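Local coordinates for protein glycoside Hydrolase (Bacteroides plebeius, PDB 5T3B) that probably hydrolyses glycosidic bonds in polysaccharides as a family 50 glycoside hydrolase, perhaps with agarose-type substrates, at residues Tyr122-Ala127 against Val433-Phe438; Leu247-Asp252 against Leu330-Ser335; Asp356-Asn361 against Gly381-Met386. All blocks are in the same frame, centred on the assembly; numbering follows the deposited sequence.

Contact 1. Residues Tyr122-Ala127 against Val433-Phe438; sequences YVRGIA and VGWVFF
Val123 and Trp435 are bonded near the start of a parallel strand pair, with Trp435 N donating to Val123 O at 2.9 Å. Gly125 returns the bond from N to Trp435 O, also 2.9 Å, and Val123 N to Val433 O, Phe437 N to Gly125 O and Ala127 N to Phe437 O complete the alternation. Beside this pairing, NE and NH2 of Arg124 grip Tyr122 O side-on, the oxygen lying close to the guanidinium plane (NE to O 2.9 Å). Further bonds to Tyr79, Asn469 and Gly87 fix the rest of that buried group.

The indole of Trp435 lies on the same side of the sheet as Arg124. Its CG sits between backbone N and carbonyl carbon (chi1 61°), which turns the ring back toward strand 123-126. There it takes the edge of the Tyr122 ring against its face, in an offset edge-to-face pair with planes at 72° and CE2 of Tyr122 3.4 Å from CZ3 of Trp435. Arg124 CG packs 3.9 Å from Trp435 NE1, whose N-H is spent on Tyr419. On the other side of the sheet CG1 of Val436 reaches Ala127 N at 3.4 Å. Adjacent parallel strands buried like this, with helices 412-427 and 472-480 covering the Tyr122 and Trp435 side, are consistent with the (beta/alpha)8 barrel of family 50 enzymes.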
ATOM      1  N   TYR A 122      -8.334  11.343  -1.442  1.00  8.14           N
ATOM      2  CA  TYR A 122      -8.454   9.916  -1.596  1.00  8.27           C
ATOM      3  C   TYR A 122      -7.181   9.441  -2.254  1.00  7.06           C
ATOM      4  O   TYR A 122      -6.849   9.868  -3.368  1.00  8.44           O
ATOM      5  CB  TYR A 122      -9.708   9.522  -2.378  1.00  9.24           C
ATOM      6  CG  TYR A 122      -9.979   8.051  -2.231  1.00  8.72           C
ATOM      7  CD1 TYR A 122     -10.588   7.545  -1.106  1.00  9.42           C
ATOM      8  CD2 TYR A 122      -9.496   7.124  -3.156  1.00  8.58           C
ATOM      9  CE1 TYR A 122     -10.769   6.195  -0.928  1.00  8.89           C
ATOM     10  CE2 TYR A 122      -9.652   5.759  -2.948  1.00  9.01           C
ATOM     11  CZ  TYR A 122     -10.320   5.289  -1.833  1.00  8.68           C
ATOM     12  OH  TYR A 122     -10.482   3.950  -1.648  1.00  9.45           O
ATOM     13  N   VAL A 123      -6.412   8.578  -1.578  1.00  8.25           N
ATOM     14  CA  VAL A 123      -5.077   8.269  -2.073  1.00  8.08           C
ATOM     15  C   VAL A 123      -5.175   7.445  -3.359  1.00  7.56           C
ATOM     16  O   VAL A 123      -5.790   6.366  -3.371  1.00  8.04           O
ATOM     17  CB  VAL A 123      -4.223   7.500  -1.047  1.00  8.84           C
ATOM     18  CG1 VAL A 123      -2.861   7.220  -1.617  1.00 10.00           C
ATOM     19  CG2 VAL A 123      -4.120   8.308   0.245  1.00 10.74           C
ATOM     20  N   ARG A 124      -4.532   7.940  -4.438  1.00  7.70           N
ATOM     21  CA  ARG A 124      -4.361   7.212  -5.697  1.00  7.02           C
ATOM     22  C   ARG A 124      -2.915   7.387  -6.096  1.00  7.30           C
ATOM     23  O   ARG A 124      -2.521   8.430  -6.577  1.00  8.40           O
ATOM     24  CB  ARG A 124      -5.347   7.717  -6.736  1.00  8.13           C
ATOM     25  CG  ARG A 124      -6.788   7.266  -6.493  1.00  7.96           C
ATOM     26  CD  ARG A 124      -7.819   8.295  -6.938  1.00  8.12           C
ATOM     27  NE  ARG A 124      -7.686   9.482  -6.090  1.00  7.19           N
ATOM     28  CZ  ARG A 124      -7.891  10.737  -6.452  1.00  7.55           C
ATOM     29  NH1 ARG A 124      -8.511  11.016  -7.590  1.00  9.93           N
ATOM     30  NH2 ARG A 124      -7.469  11.702  -5.653  1.00  9.35           N
ATOM     31  N   GLY A 125      -2.115   6.356  -5.780  1.00  7.48           N
ATOM     32  CA  GLY A 125      -0.708   6.413  -5.960  1.00  8.11           C
ATOM     33  C   GLY A 125      -0.148   5.411  -6.960  1.00  7.05           C
ATOM     34  O   GLY A 125      -0.823   4.487  -7.381  1.00  7.94           O
ATOM     35  N   ILE A 126       1.118   5.658  -7.286  1.00  7.72           N
ATOM     36  CA  ILE A 126       1.900   4.795  -8.157  1.00  7.84           C
ATOM     37  C   ILE A 126       3.183   4.402  -7.421  1.00  7.32           C
ATOM     38  O   ILE A 126       3.860   5.273  -6.859  1.00  8.61           O
ATOM     39  CB  ILE A 126       2.241   5.505  -9.476  1.00  9.52           C
ATOM     40  CG1 ILE A 126       1.005   5.860 -10.222  1.00 11.10           C
ATOM     41  CG2 ILE A 126       3.241   4.666 -10.285  1.00 11.52           C
ATOM     42  CD1 ILE A 126       0.362   4.750 -10.871  1.00 13.54           C
ATOM     43  N   ALA A 127       3.482   3.116  -7.375  1.00  6.63           N
ATOM     44  CA  ALA A 127       4.680   2.636  -6.706  1.00  6.47           C
ATOM     45  C   ALA A 127       5.917   2.697  -7.619  1.00  6.53           C
ATOM     46  O   ALA A 127       5.815   2.638  -8.861  1.00  7.44           O
ATOM     47  CB  ALA A 127       4.500   1.197  -6.223  1.00  7.58           C
ATOM     48  N   VAL A 433      -8.458   4.302   2.958  1.00  7.57           N
ATOM     49  CA  VAL A 433      -8.255   5.666   2.532  1.00  8.02           C
ATOM     50  C   VAL A 433      -7.619   5.789   1.125  1.00  8.54           C
ATOM     51  O   VAL A 433      -7.421   6.901   0.677  1.00  8.95           O
ATOM     52  CB  VAL A 433      -7.389   6.456   3.533  1.00  8.29           C
ATOM     53  CG1 VAL A 433      -8.168   6.693   4.803  1.00 10.58           C
ATOM     54  CG2 VAL A 433      -6.052   5.824   3.815  1.00 10.54           C
ATOM     55  N   GLY A 434      -7.418   4.639   0.437  1.00  7.91           N
ATOM     56  CA  GLY A 434      -7.033   4.598  -0.924  1.00  8.12           C
ATOM     57  C   GLY A 434      -5.978   3.538  -1.184  1.00  8.11           C
ATOM     58  O   GLY A 434      -5.825   2.551  -0.444  1.00  8.98           O
ATOM     59  N   TRP A 435      -5.331   3.716  -2.330  1.00  7.60           N
ATOM     60  CA  TRP A 435      -4.510   2.629  -2.880  1.00  7.16           C
ATOM     61  C   TRP A 435      -3.369   3.167  -3.713  1.00  7.07           C
ATOM     62  O   TRP A 435      -3.335   4.347  -4.110  1.00  7.57           O
ATOM     63  CB  TRP A 435      -5.366   1.670  -3.738  1.00  7.03           C
ATOM     64  CG  TRP A 435      -6.011   2.345  -4.921  1.00  7.51           C
ATOM     65  CD1 TRP A 435      -5.387   2.761  -6.075  1.00  7.63           C
ATOM     66  CD2 TRP A 435      -7.391   2.710  -5.060  1.00  7.28           C
ATOM     67  NE1 TRP A 435      -6.298   3.374  -6.888  1.00  7.98           N
ATOM     68  CE2 TRP A 435      -7.546   3.328  -6.331  1.00  7.41           C
ATOM     69  CE3 TRP A 435      -8.532   2.491  -4.286  1.00  8.06           C
ATOM     70  CZ2 TRP A 435      -8.774   3.791  -6.792  1.00  8.54           C
ATOM     71  CZ3 TRP A 435      -9.743   2.936  -4.758  1.00  8.93           C
ATOM     72  CH2 TRP A 435      -9.863   3.569  -6.003  1.00  8.82           C
ATOM     73  N   VAL A 436      -2.477   2.219  -4.003  1.00  6.78           N
ATOM     74  CA  VAL A 436      -1.314   2.440  -4.830  1.00  6.87           C
ATOM     75  C   VAL A 436      -1.183   1.307  -5.790  1.00  6.90           C
ATOM     76  O   VAL A 436      -1.082   0.145  -5.375  1.00  7.61           O
ATOM     77  CB  VAL A 436      -0.024   2.575  -3.972  1.00  6.85           C
ATOM     78  CG1 VAL A 436       1.190   2.858  -4.842  1.00  7.96           C
ATOM     79  CG2 VAL A 436      -0.193   3.584  -2.876  1.00  8.09           C
ATOM     80  N   PHE A 437      -1.171   1.640  -7.080  1.00  6.69           N
ATOM     81  CA  PHE A 437      -0.952   0.640  -8.118  1.00  6.90           C
ATOM     82  C   PHE A 437       0.535   0.319  -8.198  1.00  6.76           C
ATOM     83  O   PHE A 437       1.382   1.201  -8.208  1.00  7.73           O
ATOM     84  CB  PHE A 437      -1.431   1.168  -9.452  1.00  7.81           C
ATOM     85  CG  PHE A 437      -1.350   0.131 -10.580  1.00  8.11           C
ATOM     86  CD1 PHE A 437      -0.254   0.096 -11.434  1.00  8.46           C
ATOM     87  CD2 PHE A 437      -2.356  -0.797 -10.769  1.00  7.77           C
ATOM     88  CE1 PHE A 437      -0.180  -0.829 -12.454  1.00 10.73           C
ATOM     89  CE2 PHE A 437      -2.306  -1.731 -11.792  1.00  9.18           C
ATOM     90  CZ  PHE A 437      -1.193  -1.765 -12.593  1.00  9.55           C
ATOM     91  N   PHE A 438       0.861  -0.989  -8.186  1.00  7.56           N
ATOM     92  CA  PHE A 438       2.211  -1.450  -8.298  1.00  7.11           C
ATOM     93  C   PHE A 438       2.393  -1.970  -9.702  1.00  7.60           C
ATOM     94  O   PHE A 438       1.828  -3.010 -10.035  1.00  8.94           O
ATOM     95  CB  PHE A 438       2.489  -2.540  -7.253  1.00  7.60           C
ATOM     96  CG  PHE A 438       3.891  -3.054  -7.231  1.00  7.13           C
ATOM     97  CD1 PHE A 438       4.840  -2.473  -6.418  1.00  8.80           C
ATOM     98  CD2 PHE A 438       4.315  -4.073  -8.059  1.00  9.00           C
ATOM     99  CE1 PHE A 438       6.157  -2.874  -6.406  1.00  9.29           C
ATOM    100  CE2 PHE A 438       5.614  -4.517  -8.024  1.00 10.49           C
ATOM    101  CZ  PHE A 438       6.527  -3.927  -7.209  1.00 10.20           C
TER

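Contact 2. Residues Leu247-Asp252 against Leu330-Ser335; sequences LGFFSD and LLYLGS. With EDO (1,2-ethanediol), chain M.
Phe249 and Tyr332 form a single backbone bridge, with Phe249 N bonded to Leu331 O at 3.0 Å and Phe249 O accepting from Leu333 N at 2.8 Å, after which the regular pairing lapses, though the chains stay close and Ser251 N still bonds to Gly334 O. The two chain directions differ by 36°. At the start of the pairing a water accepts from Leu331 N and lies beside Leu247 O.

Phe249 and Leu333 carry much of the packing. A chi1 of 72° folds the Phe249 ring back over the partner chain although its CB starts out away from it. CZ comes to 3.6 Å from CD1 of Tyr332, which stands over the rim of one Phe249 face; the two rings are nearly parallel, 26° apart, but slid so far that they barely overlap. Phe249 CD1 meets CD2 of Leu330 at 3.7 Å. At the far end of the tyrosine, its hydroxyl is hydrogen-bonded to Ser251: OH to OG measures 2.7 Å, and OG arrives at the ring edge near its plane. Ser251 OG is also bonded to the Tyr314 hydroxyl, so this buried oxygen has two partners. Across the backbone from Phe249, Leu333 points at the other chain. Its CB touches CE1 of Phe250 at 3.6 Å, while CD1 rests on Gly248, where no side chain intervenes.

The bridge thus joins two irregular segments, each lying between helices, consistent with the inner part of a barrel-like catalytic domain. Helix 300-324 covers Ser251 and Tyr332, helix 195-203 covers Phe249 and Asp252, and Phe250 and Leu333 reach Ala190 of strand 188-190, while Leu333 also meets Val357 just before strand 358-361.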
ATOM      1  N   LEU A 247       3.440  12.650   1.971  1.00  8.98           N
ATOM      2  CA  LEU A 247       2.229  12.026   2.468  1.00  9.55           C
ATOM      3  C   LEU A 247       2.501  11.344   3.810  1.00  9.60           C
ATOM      4  O   LEU A 247       1.699  11.403   4.733  1.00 11.10           O
ATOM      5  CB  LEU A 247       1.691  11.042   1.433  1.00 11.58           C
ATOM      6  CG  LEU A 247       0.459  10.272   1.703  1.00 13.04           C
ATOM      7  CD1 LEU A 247      -0.711  11.234   1.903  1.00 17.63           C
ATOM      8  CD2 LEU A 247       0.170   9.346   0.548  1.00 16.44           C
ATOM      9  N   GLY A 248       3.619  10.643   3.918  1.00  8.88           N
ATOM     10  CA  GLY A 248       4.032   9.902   5.081  1.00  7.91           C
ATOM     11  C   GLY A 248       5.124   8.965   4.688  1.00  7.97           C
ATOM     12  O   GLY A 248       5.707   9.082   3.627  1.00  8.89           O
ATOM     13  N   PHE A 249       5.448   7.988   5.574  1.00  7.79           N
ATOM     14  CA  PHE A 249       6.521   7.028   5.245  1.00  8.03           C
ATOM     15  C   PHE A 249       6.159   5.622   5.666  1.00  7.21           C
ATOM     16  O   PHE A 249       5.368   5.397   6.579  1.00  7.61           O
ATOM     17  CB  PHE A 249       7.852   7.419   5.897  1.00  7.73           C
ATOM     18  CG  PHE A 249       7.909   7.216   7.409  1.00  7.60           C
ATOM     19  CD1 PHE A 249       7.317   8.137   8.275  1.00  8.54           C
ATOM     20  CD2 PHE A 249       8.561   6.140   7.939  1.00  8.35           C
ATOM     21  CE1 PHE A 249       7.349   7.964   9.623  1.00  9.89           C
ATOM     22  CE2 PHE A 249       8.604   5.976   9.290  1.00  9.38           C
ATOM     23  CZ  PHE A 249       7.966   6.864  10.143  1.00  9.87           C
ATOM     24  N   PHE A 250       6.801   4.677   4.992  1.00  6.75           N
ATOM     25  CA  PHE A 250       6.723   3.271   5.351  1.00  7.17           C
ATOM     26  C   PHE A 250       8.041   2.887   5.990  1.00  7.00           C
ATOM     27  O   PHE A 250       9.108   3.283   5.520  1.00  7.73           O
ATOM     28  CB  PHE A 250       6.515   2.385   4.121  1.00  6.63           C
ATOM     29  CG  PHE A 250       5.393   2.873   3.249  1.00  6.05           C
ATOM     30  CD1 PHE A 250       4.060   2.654   3.598  1.00  7.44           C
ATOM     31  CD2 PHE A 250       5.671   3.607   2.108  1.00  6.67           C
ATOM     32  CE1 PHE A 250       3.062   3.169   2.831  1.00  7.30           C
ATOM     33  CE2 PHE A 250       4.665   4.142   1.340  1.00  8.10           C
ATOM     34  CZ  PHE A 250       3.375   3.913   1.688  1.00  7.46           C
ATOM     35  N   SER A 251       8.009   2.080   7.048  1.00  7.74           N
ATOM     36  CA  SER A 251       9.246   1.736   7.786  1.00  7.90           C
ATOM     37  C   SER A 251       9.942   0.440   7.285  1.00  7.31           C
ATOM     38  O   SER A 251      11.052   0.155   7.697  1.00  8.96           O
ATOM     39  CB  SER A 251       8.955   1.629   9.270  1.00  8.10           C
ATOM     40  OG  SER A 251       7.981   0.665   9.517  1.00  8.91           O
ATOM     41  N   ASP A 252       9.207  -0.380   6.523  1.00  7.28           N
ATOM     42  CA  ASP A 252       9.641  -1.672   6.055  1.00  7.90           C
ATOM     43  C   ASP A 252       8.633  -2.106   5.020  1.00  8.06           C
ATOM     44  O   ASP A 252       7.666  -1.401   4.721  1.00  8.97           O
ATOM     45  CB  ASP A 252       9.811  -2.663   7.206  1.00  8.57           C
ATOM     46  CG  ASP A 252      11.189  -2.697   7.807  1.00 10.09           C
ATOM     47  OD1 ASP A 252      12.164  -2.928   7.090  1.00 10.95           O
ATOM     48  OD2 ASP A 252      11.378  -2.544   9.068  1.00 10.04           O
ATOM     49  N   LEU A 330       4.696  14.092  10.970  1.00  9.83           N
ATOM     50  CA  LEU A 330       4.930  13.198   9.823  1.00  9.67           C
ATOM     51  C   LEU A 330       4.058  11.967  10.020  1.00  9.85           C
ATOM     52  O   LEU A 330       4.155  11.336  11.077  1.00 11.37           O
ATOM     53  CB  LEU A 330       6.392  12.841   9.790  1.00 10.53           C
ATOM     54  CG  LEU A 330       6.858  12.001   8.623  1.00 10.95           C
ATOM     55  CD1 LEU A 330       6.616  12.716   7.296  1.00 14.11           C
ATOM     56  CD2 LEU A 330       8.321  11.634   8.809  1.00 13.43           C
ATOM     57  N   LEU A 331       3.295  11.553   9.012  1.00  9.10           N
ATOM     58  CA  LEU A 331       2.472  10.367   9.122  1.00  8.63           C
ATOM     59  C   LEU A 331       3.285   9.089   8.967  1.00  8.32           C
ATOM     60  O   LEU A 331       4.064   8.937   8.019  1.00  9.17           O
ATOM     61  CB  LEU A 331       1.323  10.362   8.124  1.00  8.67           C
ATOM     62  CG  LEU A 331       0.330  11.510   8.227  1.00  9.58           C
ATOM     63  CD1 LEU A 331      -0.796  11.330   7.226  1.00 10.45           C
ATOM     64  CD2 LEU A 331      -0.212  11.628   9.639  1.00 11.87           C
ATOM     65  N   TYR A 332       2.976   8.136   9.860  1.00  8.27           N
ATOM     66  CA  TYR A 332       3.541   6.818   9.814  1.00  7.67           C
ATOM     67  C   TYR A 332       2.526   5.888   9.156  1.00  7.82           C
ATOM     68  O   TYR A 332       1.448   5.642   9.672  1.00  8.45           O
ATOM     69  CB  TYR A 332       3.944   6.340  11.182  1.00  7.33           C
ATOM     70  CG  TYR A 332       4.520   4.951  11.223  1.00  8.72           C
ATOM     71  CD1 TYR A 332       5.307   4.456  10.189  1.00  9.03           C
ATOM     72  CD2 TYR A 332       4.247   4.126  12.273  1.00  8.96           C
ATOM     73  CE1 TYR A 332       5.834   3.161  10.217  1.00  8.94           C
ATOM     74  CE2 TYR A 332       4.755   2.860  12.355  1.00 10.69           C
ATOM     75  CZ  TYR A 332       5.533   2.351  11.326  1.00  9.55           C
ATOM     76  OH  TYR A 332       6.011   1.083  11.334  1.00 12.85           O
ATOM     77  N   LEU A 333       2.924   5.360   7.984  1.00  8.10           N
ATOM     78  CA  LEU A 333       2.005   4.546   7.141  1.00  8.18           C
ATOM     79  C   LEU A 333       2.324   3.064   7.234  1.00  8.38           C
ATOM     80  O   LEU A 333       1.820   2.310   6.392  1.00  9.58           O
ATOM     81  CB  LEU A 333       2.091   5.033   5.714  1.00  7.97           C
ATOM     82  CG  LEU A 333       1.914   6.529   5.470  1.00  9.00           C
ATOM     83  CD1 LEU A 333       2.114   6.867   4.000  1.00  9.88           C
ATOM     84  CD2 LEU A 333       0.574   7.040   5.928  1.00  9.99           C
ATOM     85  N   GLY A 334       3.042   2.646   8.248  1.00  8.38           N
ATOM     86  CA  GLY A 334       3.192   1.225   8.515  1.00  9.27           C
ATOM     87  C   GLY A 334       4.283   0.515   7.752  1.00  7.55           C
ATOM     88  O   GLY A 334       5.263   1.106   7.311  1.00  8.93           O
ATOM     89  N   SER A 335       4.124  -0.806   7.685  1.00  7.66           N
ATOM     90  CA  SER A 335       5.163  -1.727   7.192  1.00  8.20           C
ATOM     91  C   SER A 335       4.727  -2.598   6.014  1.00  7.64           C
ATOM     92  O   SER A 335       5.490  -3.481   5.645  1.00  8.28           O
ATOM     93  CB  SER A 335       5.614  -2.677   8.315  1.00  9.80           C
ATOM     94  OG  SER A 335       4.612  -3.601   8.676  1.00  9.54           O
TER
HETATM   95  C1  EDO M 511       2.088  12.315  12.980  1.00 28.62           C
HETATM   96  O1  EDO M 511       2.470  10.949  13.220  1.00 27.30           O
HETATM   97  C2  EDO M 511       0.942  12.759  13.926  1.00 24.85           C
HETATM   98  O2  EDO M 511      -0.005  11.686  13.705  1.00 26.79           O
HETATM   99  O   HOH W   1       3.236  13.021   6.550  1.00 12.02           O

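Contact 3. Residues Asp356-Asn361 against Gly381-Met386; sequences DVISIN and GGTPFM. With EDO (1,2-ethanediol), chain M.
Met386 packs against Val357 along most of its length. Its CB lies 3.9 Å from CG1 of Val357, and CG, swung back beside strand 358-361 by a chi1 of 61°, follows at 3.8 Å from the same methyl. The sulfur, SD, continues past that CG1 at 4.0 Å; then the chain bends at chi3, and the terminal methyl CE reaches Val436 of strand 432-437. One valine methyl thus lies alongside three successive atoms of the methionine.

Beneath the side chain the backbones pair in parallel. Ile358 N points almost straight at Pro384 O, 2.9 Å away with an N-H...O angle of 176°, Ile358 O receives Met386 N, and Ile360 N gives to Met386 O. The oxygen of Ile358 is also approached closely by Phe385 CA, at 3.0 Å in a CA-H...O contact. On the sheet side away from Met386, CB of Ile358 and CB of Phe385 are 4.1 Å apart, and CD1 of Ile360 leans on that phenylalanine CB as well. The Phe385 ring itself leads off to an edge-to-face meeting with Trp376. Just before the strands pair, CG2 of Thr383 meets Asp356 O at 3.7 Å, while its hydroxyl turns to Gly352. Asp356 directs its carboxylate elsewhere, to a salt bridge with Lys319 and a bond from Tyr332 N.

This is one beta-alpha-beta unit: strand 358-361, helix 370-379, then strand 385-394, with Gly381 ending the helix in a Schellman motif. Trp376 and Met373 of that helix cover Ile360 and Phe385. Strand 432-437 lies along the other edge of strand 385-394, with a backbone bond between Val433 and Phe385, while the segment around Leu337 adjoins strand 358-361 on its far side.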
ATOM      1  N   ASP A 356      -0.489   5.681  11.767  1.00  9.21           N
ATOM      2  CA  ASP A 356      -1.532   6.585  11.326  1.00  9.28           C
ATOM      3  C   ASP A 356      -2.449   5.979  10.275  1.00  9.71           C
ATOM      4  O   ASP A 356      -3.645   6.217  10.236  1.00 10.12           O
ATOM      5  CB  ASP A 356      -0.913   7.870  10.837  1.00 10.73           C
ATOM      6  CG  ASP A 356      -0.169   8.580  11.952  1.00 10.87           C
ATOM      7  OD1 ASP A 356      -0.875   9.051  12.907  1.00 14.88           O
ATOM      8  OD2 ASP A 356       1.078   8.698  11.924  1.00 11.45           O
ATOM      9  N   VAL A 357      -1.844   5.187   9.377  1.00  9.05           N
ATOM     10  CA  VAL A 357      -2.577   4.401   8.376  1.00  8.82           C
ATOM     11  C   VAL A 357      -1.854   3.052   8.318  1.00  7.63           C
ATOM     12  O   VAL A 357      -0.636   3.028   8.299  1.00  9.64           O
ATOM     13  CB  VAL A 357      -2.557   5.052   6.981  1.00  9.27           C
ATOM     14  CG1 VAL A 357      -3.370   4.257   5.996  1.00 10.07           C
ATOM     15  CG2 VAL A 357      -3.043   6.488   7.043  1.00 10.01           C
ATOM     16  N   ILE A 358      -2.627   1.977   8.305  1.00  7.64           N
ATOM     17  CA  ILE A 358      -2.092   0.642   8.159  1.00  7.76           C
ATOM     18  C   ILE A 358      -1.874   0.353   6.680  1.00  7.93           C
ATOM     19  O   ILE A 358      -2.828   0.425   5.906  1.00 12.73           O
ATOM     20  CB  ILE A 358      -3.023  -0.395   8.782  1.00  8.43           C
ATOM     21  CG1 ILE A 358      -3.294  -0.069  10.248  1.00  9.35           C
ATOM     22  CG2 ILE A 358      -2.448  -1.799   8.637  1.00 10.25           C
ATOM     23  CD1 ILE A 358      -4.388  -0.872  10.855  1.00 10.77           C
ATOM     24  N   SER A 359      -0.658   0.031   6.257  1.00  7.50           N
ATOM     25  CA  SER A 359      -0.454  -0.325   4.868  1.00  6.89           C
ATOM     26  C   SER A 359      -0.536  -1.823   4.697  1.00  7.44           C
ATOM     27  O   SER A 359       0.046  -2.623   5.491  1.00  7.68           O
ATOM     28  CB  SER A 359       0.887   0.216   4.361  1.00  7.29           C
ATOM     29  OG  SER A 359       1.946  -0.016   5.280  1.00  8.61           O
ATOM     30  N   ILE A 360      -1.189  -2.221   3.596  1.00  7.15           N
ATOM     31  CA  ILE A 360      -1.408  -3.633   3.239  1.00  7.75           C
ATOM     32  C   ILE A 360      -1.118  -3.801   1.738  1.00  7.18           C
ATOM     33  O   ILE A 360      -1.744  -3.130   0.925  1.00  7.95           O
ATOM     34  CB  ILE A 360      -2.819  -4.090   3.595  1.00 10.55           C
ATOM     35  CG1 ILE A 360      -3.018  -3.970   5.169  1.00 12.65           C
ATOM     36  CG2 ILE A 360      -3.096  -5.480   3.056  1.00 11.75           C
ATOM     37  CD1 ILE A 360      -4.413  -4.264   5.650  1.00 13.85           C
ATOM     38  N   ASN A 361      -0.206  -4.718   1.413  1.00  6.87           N
ATOM     39  CA  ASN A 361      -0.030  -5.162   0.033  1.00  7.68           C
ATOM     40  C   ASN A 361      -1.040  -6.272  -0.204  1.00  9.77           C
ATOM     41  O   ASN A 361      -1.043  -7.202   0.561  1.00  9.77           O
ATOM     42  CB  ASN A 361       1.370  -5.690  -0.184  1.00  8.46           C
ATOM     43  CG  ASN A 361       2.486  -4.644  -0.065  1.00  8.25           C
ATOM     44  OD1 ASN A 361       2.248  -3.453  -0.040  1.00  9.46           O
ATOM     45  ND2 ASN A 361       3.702  -5.100  -0.113  1.00  8.77           N
ATOM     46  N   GLY A 381      -9.334  -0.576  15.782  1.00 11.67           N
ATOM     47  CA  GLY A 381      -9.861   0.502  16.539  1.00 12.87           C
ATOM     48  C   GLY A 381     -10.322   1.669  15.707  1.00 15.43           C
ATOM     49  O   GLY A 381     -10.316   2.804  16.175  1.00 18.90           O
ATOM     50  N   GLY A 382     -10.627   1.380  14.445  1.00 12.87           N
ATOM     51  CA  GLY A 382     -11.053   2.402  13.507  1.00 13.70           C
ATOM     52  C   GLY A 382      -9.928   3.090  12.698  1.00 11.50           C
ATOM     53  O   GLY A 382     -10.197   3.932  11.835  1.00 15.16           O
ATOM     54  N   THR A 383      -8.655   2.779  13.038  1.00 10.50           N
ATOM     55  CA  THR A 383      -7.538   3.324  12.248  1.00  9.90           C
ATOM     56  C   THR A 383      -7.666   2.765  10.851  1.00  8.65           C
ATOM     57  O   THR A 383      -7.897   1.589  10.697  1.00 10.35           O
ATOM     58  CB  THR A 383      -6.210   2.899  12.879  1.00 10.07           C
ATOM     59  OG1 THR A 383      -6.149   3.470  14.189  1.00 11.34           O
ATOM     60  CG2 THR A 383      -5.029   3.337  12.031  1.00  9.94           C
ATOM     61  N   PRO A 384      -7.552   3.618   9.836  1.00  8.74           N
ATOM     62  CA  PRO A 384      -7.753   3.140   8.441  1.00  8.83           C
ATOM     63  C   PRO A 384      -6.552   2.391   7.916  1.00  8.00           C
ATOM     64  O   PRO A 384      -5.443   2.416   8.488  1.00  9.05           O
ATOM     65  CB  PRO A 384      -8.009   4.401   7.661  1.00  9.78           C
ATOM     66  CG  PRO A 384      -7.118   5.420   8.415  1.00 10.62           C
ATOM     67  CD  PRO A 384      -7.340   5.066   9.861  1.00  9.50           C
ATOM     68  N   PHE A 385      -6.807   1.742   6.780  1.00  8.61           N
ATOM     69  CA  PHE A 385      -5.752   1.098   6.011  1.00  7.70           C
ATOM     70  C   PHE A 385      -5.703   1.708   4.603  1.00  7.71           C
ATOM     71  O   PHE A 385      -6.636   2.384   4.151  1.00  8.60           O
ATOM     72  CB  PHE A 385      -5.935  -0.434   5.942  1.00  8.83           C
ATOM     73  CG  PHE A 385      -7.030  -0.908   5.058  1.00  9.00           C
ATOM     74  CD1 PHE A 385      -8.322  -0.975   5.483  1.00  9.28           C
ATOM     75  CD2 PHE A 385      -6.739  -1.338   3.779  1.00  8.94           C
ATOM     76  CE1 PHE A 385      -9.336  -1.442   4.700  1.00 10.09           C
ATOM     77  CE2 PHE A 385      -7.751  -1.844   2.943  1.00  9.60           C
ATOM     78  CZ  PHE A 385      -9.069  -1.887   3.400  1.00  9.71           C
ATOM     79  N   MET A 386      -4.580   1.423   3.939  1.00  7.58           N
ATOM     80  CA  MET A 386      -4.410   1.745   2.527  1.00  7.33           C
ATOM     81  C   MET A 386      -3.832   0.504   1.852  1.00  6.93           C
ATOM     82  O   MET A 386      -3.041  -0.205   2.481  1.00  8.68           O
ATOM     83  CB  MET A 386      -3.506   2.938   2.291  1.00  8.67           C
ATOM     84  CG  MET A 386      -2.111   2.797   2.773  1.00 10.48           C
ATOM     85  SD  MET A 386      -1.094   4.282   2.659  1.00 12.51           S
ATOM     86  CE  MET A 386      -1.063   4.480   0.930  1.00 11.40           C
TER
HETATM   87  C1  EDO M 511       2.088  12.315  12.980  1.00 28.62           C
HETATM   88  O1  EDO M 511       2.470  10.949  13.220  1.00 27.30           O
HETATM   89  C2  EDO M 511       0.942  12.759  13.926  1.00 24.85           C
HETATM   90  O2  EDO M 511      -0.005  11.686  13.705  1.00 26.79           O

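All three contacts are buried, though contact 3 runs out to partly exposed Asp356 and Thr383. Contacts 1 and 3 belong to neighbouring strands: Val433 N of contact 1 bonds to Phe385 O of contact 3, and valine and proline side chains close the seam. Contact 2 lies between connecting segments, yet it joins contact 3 through Leu333 O with Ser359 OG and Tyr332 N with Asp356 OD2. Its link to contact 1 is packing alone, Val123 against Leu247. Both strand contacts rely on regular parallel pairing, with an edge-to-face pair and buried arginine in contact 1 and apolar packing of valine, isoleucine, methionine and phenylalanine in contact 3; contact 2 has one bridge, a slid Phe249-Tyr332 pair and a serine-tyrosine hydroxyl bond.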